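Local coordinates for protein nitrite oxidoreductase subunit A (Kuenenia stuttgartiensis, PDB 7B04) that belongs to the molybdopterin oxidoreductase family and holds an iron/sulfur cluster, a molybdenum atom and two copies of the pterin guanylate MD1, at residues A181-Y192 with N673-D681; A217-M228 with L262-H273. One frame throughout, in Å; residues are numbered along the deposited sequence.

How the interactions relate
Interaction 1 and interaction 2 lie on the same side of the chain's centre, about 13 Å apart between their centres, and meet one mixed sheet. Within it strand 676-681 is followed by 648-652, then 222-226, then 265-266, all parallel. In sequence, helix 174-191 comes first, both strands of interaction 2 follow, and strand 676-681 returns much later, so the contact made early by 181-192 is completed only after the whole of 217-228 and 262-273. Helix 174-191 touches both: Ile185 and Thr189 pack on Phe222 and Thr219, respectively. Strand 676-681 ends at MD1, and 262-273 reaches it through His273, so two distant chain regions converge on one ligand.

Interaction 1: A181-Y192 with N673-D681; sequences ASKGIIHITKKY and NIEQIMSTD. With MD1 (phosphoric acid 4-(2-amino-4-oxo-3,4,5,6,-tetrahydro-pteridin-6-yl)-2-hydroxy-3,4-dimercapto-but-3-en-yl ester guanylate ester), chain C.
Glu675, just before strand 676-681, and Gln676, its first residue, reach to helix 174-191, which packs across one face of a mixed sheet in the molybdopterin oxidoreductase fold. The short segments 181-191 and 676-681 run at 141° to each other, their axes 10.3 Å apart at closest approach, and a band of side chains fills the gap.

Charge pairing lies at the helix C-terminal end. Lys191 meets the Glu675 carboxylate in a salt bridge, with Lys191 NZ 3.4 Å from Glu675 OE1 in a weak bond and a similar distance from OE2, whose position is less certain. Lys191 gets there by a chain bent at its second and third torsions, whereas Glu675 is extended beyond CG. Nearby, the Tyr192 hydroxyl is hydrogen-bonded to Gln204.

Apolar contacts run along the helix face. Ile188 CD1 lies 3.7 Å from Glu675 CB, while Ala181 CB meets Met678 CE at 3.7 Å.

A second polar group is the Gln676 amide. Gly184, without a side chain, lets it come close to the helix backbone, Gln676 OE1 standing 3.5 Å from Gly184 C and also touching Ile188 CD1. With CG anti to the backbone N (chi1 176°) and an extended chain beyond, Gln676 sends NE2 to the carbonyl of Ala181, a weak but straight bond, and weakly to the sulfur of Met678 as well.

The ligand contact lies at the other end of the strand, where the Asp681 carboxylate spans the ribose of MD1, taking one hydroxyl on each oxygen: MD1 O2' donates to Asp681 OD1 at 3.0 Å and MD1 O3' to Asp681 OD2 at 2.8 Å.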
# COMPACT_ATOMS: atom_id res chain seq x y z
N ALA B 181 -7.44 -31.75 -18.32
CA ALA B 181 -7.69 -31.65 -16.88
C ALA B 181 -8.74 -32.65 -16.42
O ALA B 181 -8.57 -33.33 -15.40
CB ALA B 181 -8.11 -30.23 -16.52
N SER B 182 -9.85 -32.76 -17.16
CA SER B 182 -10.91 -33.69 -16.78
C SER B 182 -10.43 -35.14 -16.85
O SER B 182 -10.70 -35.93 -15.94
CB SER B 182 -12.14 -33.47 -17.66
OG SER B 182 -12.70 -32.19 -17.43
N LYS B 183 -9.74 -35.50 -17.93
CA LYS B 183 -9.19 -36.85 -18.05
C LYS B 183 -8.25 -37.16 -16.90
O LYS B 183 -8.29 -38.26 -16.33
CB LYS B 183 -8.48 -37.01 -19.39
CG LYS B 183 -9.41 -37.11 -20.59
CD LYS B 183 -8.64 -37.33 -21.88
CE LYS B 183 -9.58 -37.45 -23.07
NZ LYS B 183 -8.83 -37.64 -24.34
N GLY B 184 -7.39 -36.20 -16.54
CA GLY B 184 -6.48 -36.42 -15.43
C GLY B 184 -7.21 -36.58 -14.11
O GLY B 184 -6.81 -37.39 -13.26
N ILE B 185 -8.27 -35.79 -13.90
CA ILE B 185 -9.05 -35.91 -12.67
C ILE B 185 -9.66 -37.31 -12.56
O ILE B 185 -9.61 -37.94 -11.50
CB ILE B 185 -10.14 -34.82 -12.62
CG1 ILE B 185 -9.52 -33.45 -12.40
CG2 ILE B 185 -11.15 -35.13 -11.52
CD1 ILE B 185 -10.48 -32.30 -12.59
N ILE B 186 -10.22 -37.81 -13.66
CA ILE B 186 -10.83 -39.13 -13.64
C ILE B 186 -9.78 -40.20 -13.40
O ILE B 186 -10.00 -41.13 -12.61
CB ILE B 186 -11.62 -39.38 -14.94
CG1 ILE B 186 -12.80 -38.41 -15.04
CG2 ILE B 186 -12.11 -40.81 -15.01
CD1 ILE B 186 -13.49 -38.41 -16.38
N HIS B 187 -8.63 -40.10 -14.07
CA HIS B 187 -7.59 -41.11 -13.91
C HIS B 187 -7.07 -41.15 -12.47
O HIS B 187 -7.03 -42.22 -11.85
CB HIS B 187 -6.44 -40.84 -14.88
CG HIS B 187 -5.30 -41.80 -14.74
ND1 HIS B 187 -4.27 -41.60 -13.85
CD2 HIS B 187 -5.03 -42.95 -15.39
CE1 HIS B 187 -3.41 -42.60 -13.95
NE2 HIS B 187 -3.85 -43.43 -14.87
N ILE B 188 -6.67 -40.00 -11.93
CA ILE B 188 -6.03 -39.98 -10.62
C ILE B 188 -7.02 -40.34 -9.52
O ILE B 188 -6.69 -41.07 -8.58
CB ILE B 188 -5.36 -38.62 -10.37
CG1 ILE B 188 -4.31 -38.35 -11.45
CG2 ILE B 188 -4.72 -38.59 -9.00
CD1 ILE B 188 -3.82 -36.92 -11.48
N THR B 189 -8.26 -39.83 -9.61
CA THR B 189 -9.25 -40.19 -8.60
C THR B 189 -9.57 -41.67 -8.66
O THR B 189 -9.86 -42.29 -7.63
CB THR B 189 -10.52 -39.35 -8.76
OG1 THR B 189 -11.00 -39.45 -10.11
CG2 THR B 189 -10.25 -37.90 -8.41
N LYS B 190 -9.54 -42.27 -9.85
CA LYS B 190 -9.69 -43.71 -9.98
C LYS B 190 -8.39 -44.43 -9.64
O LYS B 190 -8.43 -45.59 -9.23
CB LYS B 190 -10.15 -44.06 -11.40
CG LYS B 190 -10.24 -45.55 -11.72
CD LYS B 190 -11.40 -46.22 -11.01
CE LYS B 190 -11.55 -47.67 -11.45
NZ LYS B 190 -12.66 -48.37 -10.75
N LYS B 191 -7.25 -43.76 -9.80
CA LYS B 191 -5.97 -44.38 -9.47
C LYS B 191 -5.86 -44.71 -7.99
O LYS B 191 -5.36 -45.78 -7.61
CB LYS B 191 -4.82 -43.44 -9.88
CG LYS B 191 -3.47 -44.12 -10.11
CD LYS B 191 -2.34 -43.16 -9.72
CE LYS B 191 -1.27 -43.06 -10.79
NZ LYS B 191 0.05 -42.64 -10.24
N TYR B 192 -6.32 -43.80 -7.13
CA TYR B 192 -6.20 -44.01 -5.66
C TYR B 192 -7.56 -44.30 -5.01
O TYR B 192 -7.67 -44.10 -3.79
CB TYR B 192 -5.53 -42.81 -5.00
CG TYR B 192 -4.13 -42.52 -5.50
CD1 TYR B 192 -3.90 -41.59 -6.49
CD2 TYR B 192 -3.03 -43.18 -4.97
CE1 TYR B 192 -2.62 -41.31 -6.95
CE2 TYR B 192 -1.75 -42.92 -5.41
CZ TYR B 192 -1.54 -41.98 -6.41
OH TYR B 192 -0.28 -41.72 -6.86
N ASN B 673 5.05 -35.04 -5.67
CA ASN B 673 4.13 -36.16 -5.51
C ASN B 673 2.67 -35.76 -5.70
O ASN B 673 1.81 -36.65 -5.76
CB ASN B 673 4.33 -36.83 -4.16
CG ASN B 673 5.27 -38.02 -4.25
OD1 ASN B 673 6.48 -37.88 -4.07
ND2 ASN B 673 4.72 -39.19 -4.55
N ILE B 674 2.36 -34.47 -5.77
CA ILE B 674 1.02 -34.05 -6.16
C ILE B 674 0.97 -34.15 -7.68
O ILE B 674 1.73 -33.49 -8.38
CB ILE B 674 0.71 -32.62 -5.69
CG1 ILE B 674 1.21 -32.41 -4.26
CG2 ILE B 674 -0.79 -32.34 -5.79
CD1 ILE B 674 0.65 -31.17 -3.60
N GLU B 675 0.15 -35.07 -8.17
CA GLU B 675 0.02 -35.45 -9.60
C GLU B 675 -0.65 -34.40 -10.49
O GLU B 675 -0.50 -34.50 -11.69
CB GLU B 675 -0.58 -36.84 -9.70
CG GLU B 675 0.06 -37.77 -8.71
CD GLU B 675 -0.32 -39.20 -8.95
OE1 GLU B 675 -1.07 -39.42 -9.86
OE2 GLU B 675 0.15 -40.07 -8.23
N GLN B 676 -1.48 -33.53 -9.94
CA GLN B 676 -2.07 -32.48 -10.80
C GLN B 676 -2.25 -31.20 -10.00
O GLN B 676 -2.99 -31.24 -9.07
CB GLN B 676 -3.40 -33.00 -11.31
CG GLN B 676 -4.16 -32.00 -12.13
CD GLN B 676 -5.18 -32.75 -12.94
OE1 GLN B 676 -5.15 -33.95 -13.04
NE2 GLN B 676 -6.09 -32.02 -13.54
N ILE B 677 -1.60 -30.10 -10.40
CA ILE B 677 -1.75 -28.81 -9.74
C ILE B 677 -2.35 -27.84 -10.75
O ILE B 677 -1.86 -27.73 -11.88
CB ILE B 677 -0.41 -28.28 -9.21
CG1 ILE B 677 0.13 -29.18 -8.10
CG2 ILE B 677 -0.55 -26.85 -8.72
CD1 ILE B 677 1.12 -30.22 -8.57
N MET B 678 -3.40 -27.14 -10.35
CA MET B 678 -4.14 -26.28 -11.26
C MET B 678 -4.42 -24.97 -10.55
O MET B 678 -4.68 -24.95 -9.34
CB MET B 678 -5.45 -26.95 -11.69
CG MET B 678 -5.26 -28.22 -12.48
SD MET B 678 -6.78 -29.19 -12.54
CE MET B 678 -7.82 -28.14 -13.54
N SER B 679 -4.36 -23.88 -11.30
CA SER B 679 -4.60 -22.57 -10.73
C SER B 679 -5.40 -21.72 -11.70
O SER B 679 -5.08 -21.65 -12.89
CB SER B 679 -3.28 -21.87 -10.37
OG SER B 679 -3.53 -20.56 -9.89
N THR B 680 -6.44 -21.08 -11.18
CA THR B 680 -7.16 -20.03 -11.87
C THR B 680 -6.65 -18.68 -11.40
O THR B 680 -6.51 -18.45 -10.19
CB THR B 680 -8.66 -20.13 -11.61
OG1 THR B 680 -9.16 -21.34 -12.17
CG2 THR B 680 -9.37 -18.96 -12.23
N ASP B 681 -6.33 -17.80 -12.34
CA ASP B 681 -5.77 -16.51 -11.97
C ASP B 681 -5.90 -15.55 -13.15
O ASP B 681 -6.40 -15.91 -14.23
CB ASP B 681 -4.32 -16.65 -11.52
CG ASP B 681 -3.86 -15.47 -10.70
OD1 ASP B 681 -4.44 -14.37 -10.85
OD2 ASP B 681 -2.95 -15.65 -9.87
PB MD1 C . -3.69 -15.13 -0.89
O3B MD1 C . -3.19 -13.65 -1.41
O1B MD1 C . -2.90 -16.18 -1.62
O2B MD1 C . -5.15 -15.29 -1.20
O3A MD1 C . -3.48 -15.33 0.74
C10 MD1 C . -3.35 -14.24 1.61
C11 MD1 C . -2.31 -14.59 2.72
O11 MD1 C . -0.88 -13.99 2.31
C12 MD1 C . -2.73 -14.17 3.92
S12 MD1 C . -4.24 -13.17 4.02
C13 MD1 C . -2.03 -14.45 5.28
S13 MD1 C . -2.88 -13.71 6.70
C14 MD1 C . -0.81 -15.20 5.56
N15 MD1 C . 0.27 -14.09 5.98
C16 MD1 C . 1.61 -14.50 5.98
C15 MD1 C . 2.63 -13.62 6.61
O14 MD1 C . 2.30 -12.60 7.12
N17 MD1 C . 4.07 -14.02 6.61
C17 MD1 C . 4.50 -15.34 5.95
N16 MD1 C . 5.90 -15.73 5.95
N18 MD1 C . 3.48 -16.25 5.30
C20 MD1 C . 2.08 -15.88 5.29
N8 MD1 C . 1.18 -16.75 4.67
C7 MD1 C . -0.34 -16.26 4.60
PA MD1 C . -3.44 -13.11 -2.95
O1A MD1 C . -3.50 -11.60 -2.97
O2A MD1 C . -2.28 -13.57 -3.79
O5' MD1 C . -4.78 -13.73 -3.67
C5' MD1 C . -5.17 -13.13 -4.87
C4' MD1 C . -4.65 -13.97 -6.10
O4' MD1 C . -5.83 -14.23 -7.08
C1' MD1 C . -5.61 -13.23 -8.25
N9 MD1 C . -6.87 -12.49 -8.56
C4 MD1 C . -7.89 -13.15 -9.07
N3 MD1 C . -8.06 -14.59 -9.40
C2 MD1 C . -9.32 -15.06 -9.95
N2 MD1 C . -9.47 -16.46 -10.27
N1 MD1 C . -10.42 -14.15 -10.17
C6 MD1 C . -10.25 -12.77 -9.85
O6 MD1 C . -11.15 -12.02 -10.03
C5 MD1 C . -8.92 -12.28 -9.27
N7 MD1 C . -8.50 -11.08 -8.89
C8 MD1 C . -7.23 -11.19 -8.45
C2' MD1 C . -4.69 -12.43 -7.87
O2' MD1 C . -3.87 -12.04 -9.00
C3' MD1 C . -3.80 -13.30 -6.78
O3' MD1 C . -2.90 -14.19 -7.49

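Interaction 2: A217-M228 with L262-H273; sequences AGTRTFKGRGGM and LGGRNWSNYTWH. With MD1 (phosphoric acid 4-(2-amino-4-oxo-3,4,5,6,-tetrahydro-pteridin-6-yl)-2-hydroxy-3,4-dimercapto-but-3-en-yl ester guanylate ester), chain C.
The His273 ring has C10 of MD1 over one face and the Asn269 carbonyl oxygen over the opposite one, both toward the rim, while Met228 SD approaches its edge, 4.4 Å from the centroid. His273 belongs to the MD1 pocket, its side chain about 4 Å from the bound molybdenum atom. Lys223 CB lies over a face of the Trp267 five-membered ring in a CH-pi contact, 3.8 Å from the centroid. Around the Arg225 guanidinium, Ser268 O stands over one face and Asn269 OD1 at the edge, accepting from NE, at a modelled length too short to trust, and weakly from NH2. Arg225 NH2 is 2.9 Å from His273 NE2, which is 2.9 Å from MD1 O3A. Asn269 ND2 donates to Gly226 O (2.7 Å), so it ties the end of strand 222-226 to the segment carrying His273.

Parallel pairing of Lys223 with Arg265 and Gly224 with Asn266 is held by Arg265 N to Phe222 O, Gly224 N to Arg265 O and Trp267 N to Gly224 O. Thr219 OG1 donates to Leu262 O. The two strands and helix 238-254 form a beta-alpha-beta unit: the helix packs on Phe222, and strand 648-652 pairs with 222-226 along the edge away from 265-266.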
# COMPACT_ATOMS: atom_id res chain seq x y z
N ALA B 217 -12.76 -43.58 -1.00
CA ALA B 217 -12.97 -42.62 -2.07
C ALA B 217 -11.65 -42.15 -2.64
O ALA B 217 -10.80 -41.64 -1.90
CB ALA B 217 -13.75 -41.40 -1.60
N GLY B 218 -11.51 -42.23 -3.97
CA GLY B 218 -10.32 -41.69 -4.61
C GLY B 218 -10.42 -40.19 -4.71
O GLY B 218 -9.42 -39.48 -4.64
N THR B 219 -11.64 -39.70 -4.88
CA THR B 219 -11.89 -38.27 -4.99
C THR B 219 -11.49 -37.50 -3.74
O THR B 219 -11.34 -36.27 -3.81
CB THR B 219 -13.36 -38.05 -5.28
OG1 THR B 219 -14.15 -38.72 -4.29
CG2 THR B 219 -13.71 -38.62 -6.64
N ARG B 220 -11.29 -38.17 -2.61
CA ARG B 220 -10.85 -37.45 -1.43
C ARG B 220 -9.38 -37.04 -1.51
O ARG B 220 -8.90 -36.32 -0.63
CB ARG B 220 -11.12 -38.25 -0.16
CG ARG B 220 -12.58 -38.09 0.27
CD ARG B 220 -12.79 -38.06 1.77
NE ARG B 220 -14.21 -37.91 2.08
CZ ARG B 220 -14.83 -38.46 3.12
NH1 ARG B 220 -16.13 -38.26 3.30
NH2 ARG B 220 -14.17 -39.23 3.98
N THR B 221 -8.68 -37.51 -2.53
CA THR B 221 -7.35 -37.02 -2.87
C THR B 221 -7.40 -35.76 -3.71
O THR B 221 -6.35 -35.14 -3.93
CB THR B 221 -6.55 -38.10 -3.60
OG1 THR B 221 -7.31 -38.60 -4.71
CG2 THR B 221 -6.23 -39.26 -2.67
N PHE B 222 -8.58 -35.37 -4.19
CA PHE B 222 -8.75 -34.10 -4.89
C PHE B 222 -8.98 -33.00 -3.87
O PHE B 222 -9.87 -33.10 -3.02
CB PHE B 222 -9.93 -34.14 -5.87
CG PHE B 222 -10.11 -32.87 -6.67
CD1 PHE B 222 -9.58 -32.76 -7.94
CD2 PHE B 222 -10.81 -31.79 -6.14
CE1 PHE B 222 -9.74 -31.60 -8.68
CE2 PHE B 222 -10.97 -30.63 -6.88
CZ PHE B 222 -10.44 -30.53 -8.15
N LYS B 223 -8.18 -31.95 -3.97
CA LYS B 223 -8.28 -30.82 -3.05
C LYS B 223 -8.69 -29.60 -3.86
O LYS B 223 -7.91 -29.09 -4.68
CB LYS B 223 -6.96 -30.61 -2.32
CG LYS B 223 -6.80 -31.50 -1.09
CD LYS B 223 -6.67 -32.97 -1.37
CE LYS B 223 -6.70 -33.76 -0.07
NZ LYS B 223 -5.61 -33.35 0.86
N GLY B 224 -9.90 -29.12 -3.62
CA GLY B 224 -10.41 -27.97 -4.33
C GLY B 224 -10.60 -26.79 -3.40
O GLY B 224 -11.41 -26.83 -2.47
N ARG B 225 -9.84 -25.74 -3.64
CA ARG B 225 -9.87 -24.55 -2.79
C ARG B 225 -10.48 -23.39 -3.55
O ARG B 225 -9.96 -22.98 -4.59
CB ARG B 225 -8.46 -24.18 -2.35
CG ARG B 225 -8.38 -22.81 -1.70
CD ARG B 225 -7.30 -22.75 -0.63
NE ARG B 225 -7.36 -21.48 0.07
CZ ARG B 225 -6.30 -20.76 0.45
NH1 ARG B 225 -5.08 -21.19 0.19
NH2 ARG B 225 -6.48 -19.61 1.08
N GLY B 226 -11.58 -22.86 -3.04
CA GLY B 226 -12.02 -21.56 -3.51
C GLY B 226 -11.32 -20.54 -2.66
O GLY B 226 -11.59 -20.46 -1.46
N GLY B 227 -10.46 -19.71 -3.25
CA GLY B 227 -9.64 -18.95 -2.35
C GLY B 227 -10.37 -17.70 -1.91
O GLY B 227 -10.67 -16.82 -2.73
N MET B 228 -10.57 -17.59 -0.60
CA MET B 228 -11.35 -16.52 0.02
C MET B 228 -12.58 -16.16 -0.80
O MET B 228 -12.71 -15.06 -1.34
CB MET B 228 -10.47 -15.30 0.21
CG MET B 228 -9.09 -15.62 0.78
SD MET B 228 -8.89 -15.44 2.57
CE MET B 228 -10.55 -15.68 3.19
N LEU B 262 -18.72 -39.97 -2.24
CA LEU B 262 -18.05 -38.81 -1.61
C LEU B 262 -17.23 -38.06 -2.66
O LEU B 262 -16.58 -38.69 -3.45
CB LEU B 262 -17.15 -39.28 -0.48
CG LEU B 262 -17.52 -40.61 0.12
CD1 LEU B 262 -16.42 -41.61 -0.14
CD2 LEU B 262 -17.73 -40.46 1.60
N GLY B 263 -17.21 -36.75 -2.56
CA GLY B 263 -16.55 -35.90 -3.53
C GLY B 263 -15.27 -35.28 -3.01
O GLY B 263 -14.62 -35.80 -2.09
N GLY B 264 -14.93 -34.14 -3.58
CA GLY B 264 -13.68 -33.49 -3.27
C GLY B 264 -13.68 -32.92 -1.88
O GLY B 264 -14.70 -32.88 -1.19
N ARG B 265 -12.50 -32.55 -1.42
CA ARG B 265 -12.34 -31.97 -0.10
C ARG B 265 -12.12 -30.47 -0.19
O ARG B 265 -11.24 -30.00 -0.92
CB ARG B 265 -11.20 -32.64 0.64
CG ARG B 265 -11.67 -33.92 1.29
CD ARG B 265 -10.66 -34.44 2.24
NE ARG B 265 -10.90 -33.92 3.58
CZ ARG B 265 -10.40 -34.47 4.69
NH1 ARG B 265 -10.66 -33.93 5.87
NH2 ARG B 265 -9.61 -35.53 4.60
N ASN B 266 -12.96 -29.72 0.53
CA ASN B 266 -12.90 -28.27 0.50
C ASN B 266 -11.73 -27.79 1.35
O ASN B 266 -11.62 -28.13 2.54
CB ASN B 266 -14.21 -27.70 1.04
CG ASN B 266 -15.42 -28.13 0.24
OD1 ASN B 266 -15.30 -28.52 -0.92
ND2 ASN B 266 -16.59 -28.08 0.87
N TRP B 267 -10.82 -27.05 0.72
CA TRP B 267 -9.65 -26.53 1.41
C TRP B 267 -9.98 -25.21 2.10
O TRP B 267 -10.67 -24.35 1.54
CB TRP B 267 -8.49 -26.35 0.43
CG TRP B 267 -7.54 -27.47 0.57
CD1 TRP B 267 -7.79 -28.65 1.19
CD2 TRP B 267 -6.20 -27.54 0.08
NE1 TRP B 267 -6.69 -29.45 1.14
CE2 TRP B 267 -5.69 -28.80 0.46
CE3 TRP B 267 -5.37 -26.67 -0.62
CZ2 TRP B 267 -4.40 -29.21 0.14
CZ3 TRP B 267 -4.08 -27.07 -0.93
CH2 TRP B 267 -3.61 -28.34 -0.55
N SER B 268 -9.47 -25.05 3.32
CA SER B 268 -9.83 -23.93 4.16
C SER B 268 -9.07 -22.68 3.73
O SER B 268 -8.04 -22.74 3.03
CB SER B 268 -9.54 -24.25 5.63
OG SER B 268 -8.18 -24.62 5.80
N ASN B 269 -9.57 -21.53 4.16
CA ASN B 269 -8.96 -20.24 3.84
C ASN B 269 -8.55 -19.45 5.08
O ASN B 269 -7.40 -19.02 5.18
CB ASN B 269 -9.93 -19.40 2.99
CG ASN B 269 -10.12 -19.98 1.60
OD1 ASN B 269 -9.16 -20.29 0.91
ND2 ASN B 269 -11.38 -20.12 1.19
N TYR B 270 -9.48 -19.25 6.02
CA TYR B 270 -9.23 -18.36 7.14
C TYR B 270 -8.09 -18.86 8.01
O TYR B 270 -7.15 -18.12 8.31
CB TYR B 270 -10.52 -18.22 7.96
CG TYR B 270 -10.55 -17.11 8.99
CD1 TYR B 270 -10.02 -15.86 8.71
CD2 TYR B 270 -11.17 -17.30 10.22
CE1 TYR B 270 -10.08 -14.84 9.64
CE2 TYR B 270 -11.23 -16.29 11.15
CZ TYR B 270 -10.68 -15.06 10.86
OH TYR B 270 -10.73 -14.05 11.80
N THR B 271 -8.18 -20.12 8.44
CA THR B 271 -7.14 -20.69 9.30
C THR B 271 -5.82 -20.85 8.56
O THR B 271 -4.75 -20.58 9.14
CB THR B 271 -7.64 -22.01 9.85
OG1 THR B 271 -7.88 -22.92 8.76
CG2 THR B 271 -8.92 -21.77 10.61
N TRP B 272 -5.86 -21.32 7.31
CA TRP B 272 -4.63 -21.52 6.54
C TRP B 272 -3.76 -20.27 6.53
O TRP B 272 -2.53 -20.36 6.60
CB TRP B 272 -4.97 -21.94 5.11
CG TRP B 272 -3.85 -21.75 4.14
CD1 TRP B 272 -3.87 -20.98 3.02
CD2 TRP B 272 -2.55 -22.33 4.22
NE1 TRP B 272 -2.65 -21.05 2.38
CE2 TRP B 272 -1.82 -21.87 3.10
CE3 TRP B 272 -1.92 -23.19 5.12
CZ2 TRP B 272 -0.50 -22.25 2.86
CZ3 TRP B 272 -0.61 -23.56 4.88
CH2 TRP B 272 0.08 -23.09 3.76
N HIS B 273 -4.37 -19.10 6.43
CA HIS B 273 -3.62 -17.85 6.41
C HIS B 273 -3.19 -17.40 7.80
O HIS B 273 -2.50 -16.37 7.90
CB HIS B 273 -4.46 -16.77 5.73
CG HIS B 273 -4.66 -16.99 4.26
ND1 HIS B 273 -5.63 -16.33 3.53
CD2 HIS B 273 -4.02 -17.80 3.38
CE1 HIS B 273 -5.58 -16.73 2.27
NE2 HIS B 273 -4.61 -17.61 2.15
PB MD1 C . -3.69 -15.13 -0.89
O3B MD1 C . -3.19 -13.65 -1.41
O1B MD1 C . -2.90 -16.18 -1.62
O2B MD1 C . -5.15 -15.29 -1.20
O3A MD1 C . -3.48 -15.33 0.74
C10 MD1 C . -3.35 -14.24 1.61
C11 MD1 C . -2.31 -14.59 2.72
O11 MD1 C . -0.88 -13.99 2.31
C12 MD1 C . -2.73 -14.17 3.92
S12 MD1 C . -4.24 -13.17 4.02
C13 MD1 C . -2.03 -14.45 5.28
S13 MD1 C . -2.88 -13.71 6.70
C14 MD1 C . -0.81 -15.20 5.56
N15 MD1 C . 0.27 -14.09 5.98
C16 MD1 C . 1.61 -14.50 5.98
C15 MD1 C . 2.63 -13.62 6.61
O14 MD1 C . 2.30 -12.60 7.12
N17 MD1 C . 4.07 -14.02 6.61
C17 MD1 C . 4.50 -15.34 5.95
N16 MD1 C . 5.90 -15.73 5.95
N18 MD1 C . 3.48 -16.25 5.30
C20 MD1 C . 2.08 -15.88 5.29
N8 MD1 C . 1.18 -16.75 4.67
C7 MD1 C . -0.34 -16.26 4.60
PA MD1 C . -3.44 -13.11 -2.95
O1A MD1 C . -3.50 -11.60 -2.97
O2A MD1 C . -2.28 -13.57 -3.79
O5' MD1 C . -4.78 -13.73 -3.67
C5' MD1 C . -5.17 -13.13 -4.87
C4' MD1 C . -4.65 -13.97 -6.10
O4' MD1 C . -5.83 -14.23 -7.08
C1' MD1 C . -5.61 -13.23 -8.25
N9 MD1 C . -6.87 -12.49 -8.56
C4 MD1 C . -7.89 -13.15 -9.07
N3 MD1 C . -8.06 -14.59 -9.40
C2 MD1 C . -9.32 -15.06 -9.95
N2 MD1 C . -9.47 -16.46 -10.27
N1 MD1 C . -10.42 -14.15 -10.17
C6 MD1 C . -10.25 -12.77 -9.85
O6 MD1 C . -11.15 -12.02 -10.03
C5 MD1 C . -8.92 -12.28 -9.27
N7 MD1 C . -8.50 -11.08 -8.89
C8 MD1 C . -7.23 -11.19 -8.45
C2' MD1 C . -4.69 -12.43 -7.87
O2' MD1 C . -3.87 -12.04 -9.00
C3' MD1 C . -3.80 -13.30 -6.78
O3' MD1 C . -2.90 -14.19 -7.49